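Local structure of AlyGC (Glaciecola chathamensis, 5GKD) at residues S500-I505 against N529-T534; A523-G528 against L555-S560; Y561-A566 against G587-L592; K583-D588 against S615-A620. The protein probably depolymerises alginate by beta-elimination of its glycosidic bonds, as an alginate lyase of polysaccharide lyase family 6. All blocks are in the same frame, centred on the assembly; numbering follows the deposited sequence.

Contact 1: residues S500-I505 against N529-T534; sequences STLIEI and NTLIRT
N529 opens the pairing beside S500, its OD1 3.1 Å from S500 OG, while its ND2 is taken by the carbonyl of P524. T530 then donates its backbone N to S500 O in a nearly straight bond (3.0 Å, 166°). Two buried threonines bring small hydroxyls together here, T530 OG1 lying 3.1 Å from T501 OG1. At L531 the chain begins to turn a corner. The carbonyl of L531 serves two donors, L502 N at 2.9 Å and I503 N at 3.1 Å, and the side-chain CD1 of L531 packs on L502 CB. I532 lies on the same face as I503, two branched aliphatic chains suited to the buried side.

R533 carries the polar face. A chi1 of 65° and a chain extended as far as NE carry its guanidinium over to T501 and E504. NE donates to T501 OG1 at 2.8 Å. NH1 makes a salt bridge to the anti lone pair of E504 OE1 (2.9 Å) and also reaches T534 O, so the guanidinium is held at two corners, with E504 CB over one face. T534 bridges to I505, and its hydroxyl binds the backbone N of G567. Together these segments bring strands 503-505 and 530-534 side by side in parallel, between strand 477-479 and strand 564-565 of the same beta-helix face.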
loop_
_atom_site.group_PDB
_atom_site.type_symbol
_atom_site.label_atom_id
_atom_site.label_comp_id
_atom_site.label_asym_id
_atom_site.label_seq_id
_atom_site.Cartn_x
_atom_site.Cartn_y
_atom_site.Cartn_z
ATOM N N SER A 500 -16.867 4.275 7.104
ATOM C CA SER A 500 -16.345 3.002 6.614
ATOM C C SER A 500 -15.375 2.365 7.598
ATOM O O SER A 500 -15.226 1.141 7.624
ATOM C CB SER A 500 -15.654 3.207 5.273
ATOM O OG SER A 500 -16.610 3.245 4.241
ATOM N N THR A 501 -14.705 3.170 8.399
ATOM C CA THR A 501 -13.819 2.680 9.435
ATOM C C THR A 501 -14.241 3.292 10.755
ATOM O O THR A 501 -14.610 4.468 10.808
ATOM C CB THR A 501 -12.350 3.036 9.145
ATOM O OG1 THR A 501 -11.926 2.367 7.955
ATOM C CG2 THR A 501 -11.459 2.619 10.303
ATOM N N LEU A 502 -14.219 2.475 11.803
ATOM C CA LEU A 502 -14.383 2.974 13.158
ATOM C C LEU A 502 -13.053 3.439 13.741
ATOM O O LEU A 502 -12.928 4.579 14.189
ATOM C CB LEU A 502 -14.991 1.886 14.040
ATOM C CG LEU A 502 -15.187 2.318 15.484
ATOM C CD1 LEU A 502 -16.126 3.507 15.524
ATOM C CD2 LEU A 502 -15.701 1.166 16.320
ATOM N N ILE A 503 -12.048 2.565 13.739
ATOM C CA ILE A 503 -10.757 2.838 14.365
ATOM C C ILE A 503 -9.633 2.526 13.384
ATOM O O ILE A 503 -9.577 1.425 12.820
ATOM C CB ILE A 503 -10.558 2.031 15.660
ATOM C CG1 ILE A 503 -11.599 2.427 16.696
ATOM C CG2 ILE A 503 -9.158 2.260 16.210
ATOM C CD1 ILE A 503 -11.558 1.576 17.936
ATOM N N GLU A 504 -8.724 3.482 13.226
ATOM C CA GLU A 504 -7.523 3.370 12.414
ATOM C C GLU A 504 -6.306 3.433 13.326
ATOM O O GLU A 504 -6.207 4.322 14.172
ATOM C CB GLU A 504 -7.466 4.497 11.382
ATOM C CG GLU A 504 -6.175 4.578 10.616
ATOM C CD GLU A 504 -6.101 5.820 9.745
ATOM O OE1 GLU A 504 -6.311 5.710 8.522
ATOM O OE2 GLU A 504 -5.835 6.911 10.290
ATOM N N ILE A 505 -5.393 2.490 13.164
ATOM C CA ILE A 505 -4.192 2.423 13.985
ATOM C C ILE A 505 -3.029 2.976 13.162
ATOM O O ILE A 505 -2.633 2.390 12.151
ATOM C CB ILE A 505 -3.918 0.997 14.482
ATOM C CG1 ILE A 505 -5.140 0.455 15.224
ATOM C CG2 ILE A 505 -2.683 0.974 15.390
ATOM C CD1 ILE A 505 -5.011 -1.010 15.670
ATOM N N ASN A 529 -16.325 -2.133 3.856
ATOM C CA ASN A 529 -16.090 -1.471 5.128
ATOM C C ASN A 529 -15.122 -2.292 5.972
ATOM O O ASN A 529 -15.000 -3.506 5.822
ATOM C CB ASN A 529 -17.392 -1.278 5.911
ATOM C CG ASN A 529 -18.348 -0.299 5.249
ATOM O OD1 ASN A 529 -17.964 0.481 4.368
ATOM N ND2 ASN A 529 -19.613 -0.341 5.675
ATOM N N THR A 530 -14.452 -1.614 6.891
ATOM C CA THR A 530 -13.455 -2.237 7.750
ATOM C C THR A 530 -13.602 -1.592 9.116
ATOM O O THR A 530 -13.244 -0.425 9.283
ATOM C CB THR A 530 -12.032 -2.044 7.204
ATOM O OG1 THR A 530 -11.759 -0.649 7.076
ATOM C CG2 THR A 530 -11.857 -2.692 5.840
ATOM N N LEU A 531 -14.121 -2.333 10.087
ATOM C CA LEU A 531 -14.400 -1.723 11.385
ATOM C C LEU A 531 -13.118 -1.254 12.057
ATOM O O LEU A 531 -13.034 -0.118 12.535
ATOM C CB LEU A 531 -15.160 -2.694 12.289
ATOM C CG LEU A 531 -15.756 -2.025 13.529
ATOM C CD1 LEU A 531 -17.064 -1.323 13.214
ATOM C CD2 LEU A 531 -15.927 -3.035 14.669
ATOM N N ILE A 532 -12.104 -2.107 12.103
ATOM C CA ILE A 532 -10.813 -1.751 12.678
ATOM C C ILE A 532 -9.720 -2.099 11.676
ATOM O O ILE A 532 -9.801 -3.115 10.977
ATOM C CB ILE A 532 -10.570 -2.459 14.026
ATOM C CG1 ILE A 532 -11.708 -2.160 15.002
ATOM C CG2 ILE A 532 -9.216 -2.050 14.618
ATOM C CD1 ILE A 532 -11.590 -2.898 16.314
ATOM N N ARG A 533 -8.703 -1.248 11.591
ATOM C CA ARG A 533 -7.627 -1.466 10.633
ATOM C C ARG A 533 -6.438 -0.620 11.041
ATOM O O ARG A 533 -6.562 0.306 11.845
ATOM C CB ARG A 533 -8.061 -1.122 9.194
ATOM C CG ARG A 533 -8.400 0.356 8.937
ATOM C CD ARG A 533 -8.638 0.664 7.443
ATOM N NE ARG A 533 -9.221 1.990 7.261
ATOM C CZ ARG A 533 -8.531 3.130 7.305
ATOM N NH1 ARG A 533 -7.214 3.111 7.499
ATOM N NH2 ARG A 533 -9.143 4.294 7.143
ATOM N N THR A 534 -5.277 -0.962 10.488
ATOM C CA THR A 534 -4.159 -0.043 10.521
ATOM C C THR A 534 -4.389 1.064 9.503
ATOM O O THR A 534 -5.235 0.959 8.617
ATOM C CB THR A 534 -2.829 -0.749 10.213
ATOM O OG1 THR A 534 -2.806 -1.174 8.847
ATOM C CG2 THR A 534 -2.620 -1.943 11.121
#

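Contact 2: residues A523-G528 against L555-S560; sequences APDAAG and LDINHS
D525 faces N558 and I557 where two neighbouring coils of the parallel beta-helix bulge into loops, and it forms the centre of an inverse gamma turn. The polar link between the side chains is a hydrogen bond from N558 ND2 to D525 OD1 (3.0 Å), met nearly along the C-O axis with the amide and carboxylate planes 68° apart. The other end of the same amide is used within its own loop: N558 OD1 accepts H559 N at 2.7 Å, which fixes the rotation of the group. Asparagine suits this place because it donates on one side and accepts on the other.

G528 N donates to H559 O at 3.1 Å, and a water donates to both A526 O and H559 O. The positive phi of G528 suits a residue with no side chain.

The I557 methyls CD1 and CG2 make van der Waals contacts with the carbonyl oxygens of A523 and P524, and CD1 also has an apolar contact with D525 CB. A527 and H559 both pack on L599 of the second subunit. The imidazole, its ND1 hydrogen-bonded to S560 OG, receives the A527 methyl in a CH-pi contact: CB stands 3.6 Å from the ring centroid, 19° off the normal.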
loop_
_atom_site.group_PDB
_atom_site.type_symbol
_atom_site.label_atom_id
_atom_site.label_comp_id
_atom_site.label_asym_id
_atom_site.label_seq_id
_atom_site.Cartn_x
_atom_site.Cartn_y
_atom_site.Cartn_z
ATOM N N ALA A 523 -23.175 1.933 9.685
ATOM C CA ALA A 523 -22.044 2.162 8.791
ATOM C C ALA A 523 -22.539 2.456 7.373
ATOM O O ALA A 523 -23.642 2.070 7.008
ATOM C CB ALA A 523 -21.132 0.940 8.786
ATOM N N PRO A 524 -21.737 3.122 6.543
ATOM C CA PRO A 524 -22.200 3.440 5.195
ATOM C C PRO A 524 -22.535 2.182 4.409
ATOM O O PRO A 524 -21.925 1.123 4.593
ATOM C CB PRO A 524 -21.010 4.187 4.573
ATOM C CG PRO A 524 -20.175 4.616 5.734
ATOM C CD PRO A 524 -20.332 3.516 6.724
ATOM N N ASP A 525 -23.528 2.315 3.527
ATOM C CA ASP A 525 -24.036 1.208 2.715
ATOM C C ASP A 525 -23.100 1.021 1.524
ATOM O O ASP A 525 -23.393 1.380 0.381
ATOM C CB ASP A 525 -25.476 1.475 2.279
ATOM C CG ASP A 525 -26.163 0.244 1.679
ATOM O OD1 ASP A 525 -25.478 -0.702 1.247
ATOM O OD2 ASP A 525 -27.406 0.228 1.620
ATOM N N ALA A 526 -21.940 0.446 1.819
ATOM C CA ALA A 526 -20.913 0.264 0.815
ATOM C C ALA A 526 -20.178 -1.032 1.098
ATOM O O ALA A 526 -20.033 -1.445 2.249
ATOM C CB ALA A 526 -19.942 1.448 0.793
ATOM N N ALA A 527 -19.746 -1.685 0.033
ATOM C CA ALA A 527 -18.942 -2.880 0.192
ATOM C C ALA A 527 -17.541 -2.508 0.673
ATOM O O ALA A 527 -17.028 -1.429 0.385
ATOM C CB ALA A 527 -18.865 -3.639 -1.126
ATOM N N GLY A 528 -16.922 -3.411 1.422
ATOM C CA GLY A 528 -15.541 -3.197 1.804
ATOM C C GLY A 528 -15.326 -2.294 2.992
ATOM O O GLY A 528 -14.241 -1.724 3.126
ATOM N N LEU A 555 -22.049 -6.193 11.307
ATOM C CA LEU A 555 -21.150 -5.746 10.249
ATOM C C LEU A 555 -21.633 -6.336 8.924
ATOM O O LEU A 555 -20.940 -7.094 8.243
ATOM C CB LEU A 555 -19.711 -6.150 10.553
ATOM C CG LEU A 555 -18.915 -5.352 11.600
ATOM C CD1 LEU A 555 -19.375 -5.626 13.014
ATOM C CD2 LEU A 555 -17.431 -5.658 11.458
ATOM N N ASP A 556 -22.863 -5.983 8.567
ATOM C CA ASP A 556 -23.473 -6.701 7.459
ATOM C C ASP A 556 -24.383 -5.836 6.595
ATOM O O ASP A 556 -25.215 -6.385 5.867
ATOM C CB ASP A 556 -24.246 -7.920 7.983
ATOM C CG ASP A 556 -25.346 -7.555 8.978
ATOM O OD1 ASP A 556 -25.376 -6.419 9.487
ATOM O OD2 ASP A 556 -26.174 -8.437 9.263
ATOM N N ILE A 557 -24.227 -4.509 6.621
ATOM C CA ILE A 557 -25.075 -3.665 5.780
ATOM C C ILE A 557 -24.799 -3.908 4.302
ATOM O O ILE A 557 -25.687 -3.741 3.461
ATOM C CB ILE A 557 -24.885 -2.188 6.143
ATOM C CG1 ILE A 557 -25.953 -1.339 5.448
ATOM C CG2 ILE A 557 -23.479 -1.717 5.757
ATOM C CD1 ILE A 557 -26.086 0.062 6.005
ATOM N N ASN A 558 -23.578 -4.304 3.958
ATOM C CA ASN A 558 -23.211 -4.635 2.593
ATOM C C ASN A 558 -22.131 -5.710 2.670
ATOM O O ASN A 558 -21.696 -6.101 3.757
ATOM C CB ASN A 558 -22.767 -3.376 1.840
ATOM C CG ASN A 558 -22.983 -3.476 0.346
ATOM O OD1 ASN A 558 -22.594 -4.455 -0.288
ATOM N ND2 ASN A 558 -23.619 -2.467 -0.222
ATOM N N HIS A 559 -21.710 -6.203 1.515
ATOM C CA HIS A 559 -20.786 -7.322 1.537
ATOM C C HIS A 559 -19.349 -6.862 1.830
ATOM O O HIS A 559 -19.023 -5.673 1.792
ATOM C CB HIS A 559 -20.882 -8.121 0.233
ATOM C CG HIS A 559 -20.278 -7.459 -0.966
ATOM N ND1 HIS A 559 -18.914 -7.411 -1.187
ATOM C CD2 HIS A 559 -20.853 -6.893 -2.054
ATOM C CE1 HIS A 559 -18.677 -6.810 -2.339
ATOM N NE2 HIS A 559 -19.836 -6.481 -2.884
ATOM N N SER A 560 -18.503 -7.832 2.188
ATOM C CA SER A 560 -17.083 -7.596 2.448
ATOM C C SER A 560 -16.874 -6.556 3.548
ATOM O O SER A 560 -16.012 -5.687 3.446
ATOM C CB SER A 560 -16.342 -7.178 1.171
ATOM O OG SER A 560 -16.453 -8.167 0.172
HETATM O O HOH W 1 -18.924 -3.309 3.878
#

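Contact 3: residues Y561-A566 against G587-L592; sequences YHFFDA and GDLFRL
The imidazole of H562 and the side chain of R591 lie flat on one another, the guanidinium and ring planes only 13° apart and their centres 3.8 Å from each other. R591 CD presses on the same ring, toward its rim. A bend at chi3 (66°) folds the arginine back over the histidine and brings its edge to two carboxylates: NE donates to D565 OD1 at 2.8 Å from above the carboxylate plane, and D588 OD2 lies in the guanidinium plane and takes NH1 at 2.9 Å. A water joins NH2 to D565 OD2, and D565 has a second cationic partner in K594. H562 ND1, in its ring plane, accepts D588 N at 3.0 Å, which is consistent with a neutral imidazole beneath the arginine. G587, without a beta carbon, lets its CA come in beside that nitrogen.

On the side of F564 and F590, apolar side chains fit together. F590 CD1 nestles against F564 CB. Flanking this pair, F563 turns the edge of its ring toward the face of F590, the planes 75° apart, and its CB meets L589 CD2 at 3.6 Å. L592 CD1 rests against both the edge of the F564 ring and A566 CB, 3.7 Å from the latter. Large aromatic rings suit this buried side, since F563 also meets F552 and F582 edge-to-face. Strands 564-565 and 590-592 are thus parallel neighbours with a charged outer face and an aromatic inner one, the pattern of successive coils in a right-handed parallel beta-helix of the pectate-lyase-like clan.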
loop_
_atom_site.group_PDB
_atom_site.type_symbol
_atom_site.label_atom_id
_atom_site.label_comp_id
_atom_site.label_asym_id
_atom_site.label_seq_id
_atom_site.Cartn_x
_atom_site.Cartn_y
_atom_site.Cartn_z
ATOM N N TYR A 561 -17.657 -6.648 4.610
ATOM C CA TYR A 561 -17.498 -5.786 5.775
ATOM C C TYR A 561 -16.621 -6.545 6.758
ATOM O O TYR A 561 -17.100 -7.419 7.479
ATOM C CB TYR A 561 -18.850 -5.437 6.381
ATOM C CG TYR A 561 -18.855 -4.280 7.352
ATOM C CD1 TYR A 561 -17.705 -3.893 8.031
ATOM C CD2 TYR A 561 -20.022 -3.561 7.579
ATOM C CE1 TYR A 561 -17.727 -2.832 8.913
ATOM C CE2 TYR A 561 -20.045 -2.498 8.448
ATOM C CZ TYR A 561 -18.908 -2.140 9.114
ATOM O OH TYR A 561 -18.946 -1.079 9.983
ATOM N N HIS A 562 -15.337 -6.196 6.790
ATOM C CA HIS A 562 -14.356 -6.899 7.602
ATOM C C HIS A 562 -14.276 -6.314 8.999
ATOM O O HIS A 562 -14.502 -5.120 9.215
ATOM C CB HIS A 562 -12.983 -6.833 6.947
ATOM C CG HIS A 562 -13.013 -7.145 5.489
ATOM N ND1 HIS A 562 -13.349 -8.391 5.005
ATOM C CD2 HIS A 562 -12.766 -6.373 4.406
ATOM C CE1 HIS A 562 -13.308 -8.370 3.685
ATOM N NE2 HIS A 562 -12.957 -7.159 3.297
ATOM N N PHE A 563 -13.933 -7.169 9.956
ATOM C CA PHE A 563 -13.704 -6.658 11.301
ATOM C C PHE A 563 -12.323 -6.003 11.423
ATOM O O PHE A 563 -12.209 -4.883 11.937
ATOM C CB PHE A 563 -13.861 -7.779 12.330
ATOM C CG PHE A 563 -13.498 -7.361 13.714
ATOM C CD1 PHE A 563 -14.363 -6.584 14.468
ATOM C CD2 PHE A 563 -12.279 -7.713 14.256
ATOM C CE1 PHE A 563 -14.019 -6.178 15.739
ATOM C CE2 PHE A 563 -11.933 -7.319 15.522
ATOM C CZ PHE A 563 -12.804 -6.545 16.267
ATOM N N PHE A 564 -11.258 -6.692 10.983
ATOM C CA PHE A 564 -9.908 -6.145 11.074
ATOM C C PHE A 564 -9.160 -6.362 9.769
ATOM O O PHE A 564 -9.040 -7.498 9.303
ATOM C CB PHE A 564 -9.094 -6.749 12.230
ATOM C CG PHE A 564 -7.724 -6.131 12.372
ATOM C CD1 PHE A 564 -7.550 -4.952 13.072
ATOM C CD2 PHE A 564 -6.619 -6.702 11.754
ATOM C CE1 PHE A 564 -6.301 -4.362 13.174
ATOM C CE2 PHE A 564 -5.363 -6.122 11.853
ATOM C CZ PHE A 564 -5.207 -4.949 12.572
ATOM N N ASP A 565 -8.600 -5.284 9.220
ATOM C CA ASP A 565 -7.902 -5.307 7.938
ATOM C C ASP A 565 -6.499 -4.741 8.132
ATOM O O ASP A 565 -6.340 -3.540 8.357
ATOM C CB ASP A 565 -8.680 -4.505 6.888
ATOM C CG ASP A 565 -8.163 -4.735 5.464
ATOM O OD1 ASP A 565 -7.679 -5.840 5.161
ATOM O OD2 ASP A 565 -8.249 -3.810 4.642
ATOM N N ALA A 566 -5.488 -5.599 8.050
ATOM C CA ALA A 566 -4.105 -5.174 8.206
ATOM C C ALA A 566 -3.618 -4.470 6.944
ATOM O O ALA A 566 -3.840 -4.952 5.835
ATOM C CB ALA A 566 -3.204 -6.375 8.515
ATOM N N GLY A 587 -17.595 -9.820 5.939
ATOM C CA GLY A 587 -16.204 -9.929 5.556
ATOM C C GLY A 587 -15.472 -11.000 6.339
ATOM O O GLY A 587 -16.067 -11.954 6.849
ATOM N N ASP A 588 -14.159 -10.848 6.423
ATOM C CA ASP A 588 -13.350 -11.671 7.311
ATOM C C ASP A 588 -13.268 -11.025 8.685
ATOM O O ASP A 588 -13.542 -9.834 8.855
ATOM C CB ASP A 588 -11.939 -11.859 6.768
ATOM C CG ASP A 588 -11.925 -12.413 5.361
ATOM O OD1 ASP A 588 -12.475 -13.510 5.120
ATOM O OD2 ASP A 588 -11.368 -11.741 4.482
ATOM N N LEU A 589 -12.872 -11.833 9.669
ATOM C CA LEU A 589 -12.579 -11.322 11.001
ATOM C C LEU A 589 -11.212 -10.646 11.037
ATOM O O LEU A 589 -11.114 -9.443 11.299
ATOM C CB LEU A 589 -12.644 -12.460 12.019
ATOM C CG LEU A 589 -13.570 -12.452 13.230
ATOM C CD1 LEU A 589 -12.786 -12.811 14.487
ATOM C CD2 LEU A 589 -14.325 -11.159 13.406
ATOM N N PHE A 590 -10.146 -11.402 10.779
ATOM C CA PHE A 590 -8.785 -10.872 10.789
ATOM C C PHE A 590 -8.125 -11.151 9.444
ATOM O O PHE A 590 -7.971 -12.311 9.045
ATOM C CB PHE A 590 -7.959 -11.467 11.938
ATOM C CG PHE A 590 -8.396 -10.987 13.296
ATOM C CD1 PHE A 590 -7.929 -9.798 13.801
ATOM C CD2 PHE A 590 -9.306 -11.711 14.046
ATOM C CE1 PHE A 590 -8.335 -9.344 15.031
ATOM C CE2 PHE A 590 -9.708 -11.271 15.276
ATOM C CZ PHE A 590 -9.219 -10.081 15.772
ATOM N N ARG A 591 -7.746 -10.088 8.749
ATOM C CA ARG A 591 -7.093 -10.181 7.450
ATOM C C ARG A 591 -5.607 -9.913 7.662
ATOM O O ARG A 591 -5.179 -8.757 7.736
ATOM C CB ARG A 591 -7.735 -9.205 6.468
ATOM C CG ARG A 591 -9.118 -9.653 6.031
ATOM C CD ARG A 591 -9.981 -8.500 5.553
ATOM N NE ARG A 591 -9.472 -7.891 4.333
ATOM C CZ ARG A 591 -9.576 -8.434 3.128
ATOM N NH1 ARG A 591 -10.152 -9.614 2.982
ATOM N NH2 ARG A 591 -9.085 -7.803 2.069
ATOM N N LEU A 592 -4.828 -10.996 7.773
ATOM C CA LEU A 592 -3.407 -10.971 8.100
ATOM C C LEU A 592 -2.595 -11.680 7.027
ATOM O O LEU A 592 -1.632 -12.394 7.319
ATOM C CB LEU A 592 -3.136 -11.622 9.450
ATOM C CG LEU A 592 -3.318 -10.877 10.771
ATOM C CD1 LEU A 592 -3.393 -9.377 10.634
ATOM C CD2 LEU A 592 -4.474 -11.422 11.543
HETATM O O HOH W 2 -8.246 -4.898 2.084
#

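Contact 4: residues K583-D588 against S615-A620; sequences KHITGD and SDLQGA
H584 ND1 donates to D616 OD2 at 2.6 Å, the shortest polar bond between the segments and a nearly straight one (168°). D616 OD2, through its anti lone pair, lies in the plane of the imidazole, while the carboxylate plane is turned 83° to it. With chi1 at -49°, H584 CG lies beside its own backbone N, which brings ND1 down to the next coil, while K583 CG covers one face of the ring. The short distance suggests a charge-assisted bond. The types suit this partly exposed place, where a histidine N-H and a carboxylate can pair across neighbouring coils. Both residues have positive phi, so the two chains make the same kink at the same level, and H584 N and I585 N donate in turn to S615 O and D616 O.

Just after the kink I585 pairs with L617, and Q618 N, directly past the strand, binds I585 O at 2.8 Å. I585 and L617 face the interior together, CG2 of the isoleucine 3.6 Å from CD1 of the leucine. That same CD1 lies 3.2 Å from G587 O. Aliphatic residues suit this buried side, whereas T586 is turned the other way and gives its hydroxyl to N558 O.

Where the chain leaves the strand, G619 sits close to D588, a position that a residue lacking CB fits. D588 OD1 accepts A620 N at 2.9 Å through its anti lone pair, while a weak bond joins G619 N to G587 O. Equivalent positions thus align, H584 with D616, I585 with L617, D588 beside G619 and A620, as in the stacked turns of a parallel beta-helix.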
loop_
_atom_site.group_PDB
_atom_site.type_symbol
_atom_site.label_atom_id
_atom_site.label_comp_id
_atom_site.label_asym_id
_atom_site.label_seq_id
_atom_site.Cartn_x
_atom_site.Cartn_y
_atom_site.Cartn_z
ATOM N N LYS A 583 -20.885 -11.264 15.834
ATOM C CA LYS A 583 -22.028 -11.792 15.149
ATOM C C LYS A 583 -22.488 -11.003 13.937
ATOM O O LYS A 583 -22.596 -9.823 13.995
ATOM C CB LYS A 583 -23.180 -11.945 16.132
ATOM C CG LYS A 583 -24.334 -12.757 15.613
ATOM C CD LYS A 583 -25.340 -13.099 16.702
ATOM C CE LYS A 583 -25.714 -14.563 16.667
ATOM N NZ LYS A 583 -27.145 -14.811 16.973
ATOM N N HIS A 584 -22.777 -11.697 12.857
ATOM C CA HIS A 584 -23.263 -11.121 11.610
ATOM C C HIS A 584 -22.288 -10.221 10.883
ATOM O O HIS A 584 -22.466 -9.033 10.863
ATOM C CB HIS A 584 -24.598 -10.385 11.765
ATOM C CG HIS A 584 -25.654 -11.158 12.483
ATOM N ND1 HIS A 584 -26.146 -12.357 12.032
ATOM C CD2 HIS A 584 -26.333 -10.881 13.612
ATOM C CE1 HIS A 584 -27.071 -12.790 12.860
ATOM N NE2 HIS A 584 -27.204 -11.912 13.824
ATOM N N ILE A 585 -21.272 -10.826 10.292
ATOM C CA ILE A 585 -20.222 -10.156 9.593
ATOM C C ILE A 585 -20.029 -10.729 8.214
ATOM O O ILE A 585 -19.814 -11.895 8.069
ATOM C CB ILE A 585 -18.930 -10.317 10.391
ATOM C CG1 ILE A 585 -19.087 -9.692 11.771
ATOM C CG2 ILE A 585 -17.755 -9.764 9.637
ATOM C CD1 ILE A 585 -18.084 -10.162 12.776
ATOM N N THR A 586 -20.095 -9.887 7.207
ATOM C CA THR A 586 -19.986 -10.375 5.841
ATOM C C THR A 586 -18.547 -10.535 5.358
ATOM O O THR A 586 -18.308 -11.315 4.432
ATOM C CB THR A 586 -20.727 -9.443 4.875
ATOM O OG1 THR A 586 -20.171 -8.127 4.969
ATOM C CG2 THR A 586 -22.214 -9.397 5.198
ATOM N N GLY A 587 -17.595 -9.820 5.939
ATOM C CA GLY A 587 -16.204 -9.929 5.556
ATOM C C GLY A 587 -15.472 -11.000 6.339
ATOM O O GLY A 587 -16.067 -11.954 6.849
ATOM N N ASP A 588 -14.159 -10.848 6.423
ATOM C CA ASP A 588 -13.350 -11.671 7.311
ATOM C C ASP A 588 -13.268 -11.025 8.685
ATOM O O ASP A 588 -13.542 -9.834 8.855
ATOM C CB ASP A 588 -11.939 -11.859 6.768
ATOM C CG ASP A 588 -11.925 -12.413 5.361
ATOM O OD1 ASP A 588 -12.475 -13.510 5.120
ATOM O OD2 ASP A 588 -11.368 -11.741 4.482
ATOM N N SER A 615 -20.286 -15.983 15.306
ATOM C CA SER A 615 -21.461 -16.573 14.679
ATOM C C SER A 615 -21.897 -15.772 13.460
ATOM O O SER A 615 -21.991 -14.542 13.517
ATOM C CB SER A 615 -22.613 -16.656 15.686
ATOM O OG SER A 615 -23.690 -17.385 15.140
ATOM N N ASP A 616 -22.177 -16.480 12.366
ATOM C CA ASP A 616 -22.660 -15.889 11.114
ATOM C C ASP A 616 -21.621 -14.928 10.520
ATOM O O ASP A 616 -21.874 -13.741 10.287
ATOM C CB ASP A 616 -24.019 -15.201 11.323
ATOM C CG ASP A 616 -24.658 -14.764 10.020
ATOM O OD1 ASP A 616 -24.327 -15.352 8.961
ATOM O OD2 ASP A 616 -25.490 -13.824 10.048
ATOM N N LEU A 617 -20.433 -15.477 10.281
ATOM C CA LEU A 617 -19.311 -14.770 9.671
ATOM C C LEU A 617 -19.111 -15.362 8.286
ATOM O O LEU A 617 -18.760 -16.537 8.160
ATOM C CB LEU A 617 -18.048 -14.920 10.525
ATOM C CG LEU A 617 -16.656 -14.601 9.955
ATOM C CD1 LEU A 617 -16.480 -13.113 9.801
ATOM C CD2 LEU A 617 -15.545 -15.166 10.847
ATOM N N GLN A 618 -19.316 -14.559 7.244
ATOM C CA GLN A 618 -19.192 -15.125 5.902
ATOM C C GLN A 618 -17.743 -15.469 5.563
ATOM O O GLN A 618 -17.491 -16.436 4.835
ATOM C CB GLN A 618 -19.774 -14.173 4.861
ATOM C CG GLN A 618 -21.236 -13.816 5.065
ATOM C CD GLN A 618 -22.079 -15.034 5.286
ATOM O OE1 GLN A 618 -22.246 -15.853 4.382
ATOM N NE2 GLN A 618 -22.604 -15.183 6.502
ATOM N N GLY A 619 -16.789 -14.704 6.074
ATOM C CA GLY A 619 -15.389 -14.887 5.750
ATOM C C GLY A 619 -14.689 -15.763 6.762
ATOM O O GLY A 619 -15.315 -16.487 7.538
ATOM N N ALA A 620 -13.369 -15.686 6.762
ATOM C CA ALA A 620 -12.594 -16.500 7.683
ATOM C C ALA A 620 -12.407 -15.789 9.015
ATOM O O ALA A 620 -12.337 -14.562 9.086
ATOM C CB ALA A 620 -11.232 -16.853 7.093
#

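All four contacts join successive coils of the C-terminal beta-helix. Contacts 1 and 3 are buried and lie on the same parallel sheet, strand 530-534 of contact 1 being the neighbour of strand 564-565 of contact 3; each has an arginine bound to a carboxylate on one face and apolar side chains on the other, aliphatic in contact 1 and largely aromatic in contact 3. Contact 2 is the surface member, made of loops, with one water and a nearby second subunit. Contact 4, partly buried, begins on another strand set and shares G587 and D588 with contact 3, to which the T586 hydroxyl also ties it through the backbone N of Y561.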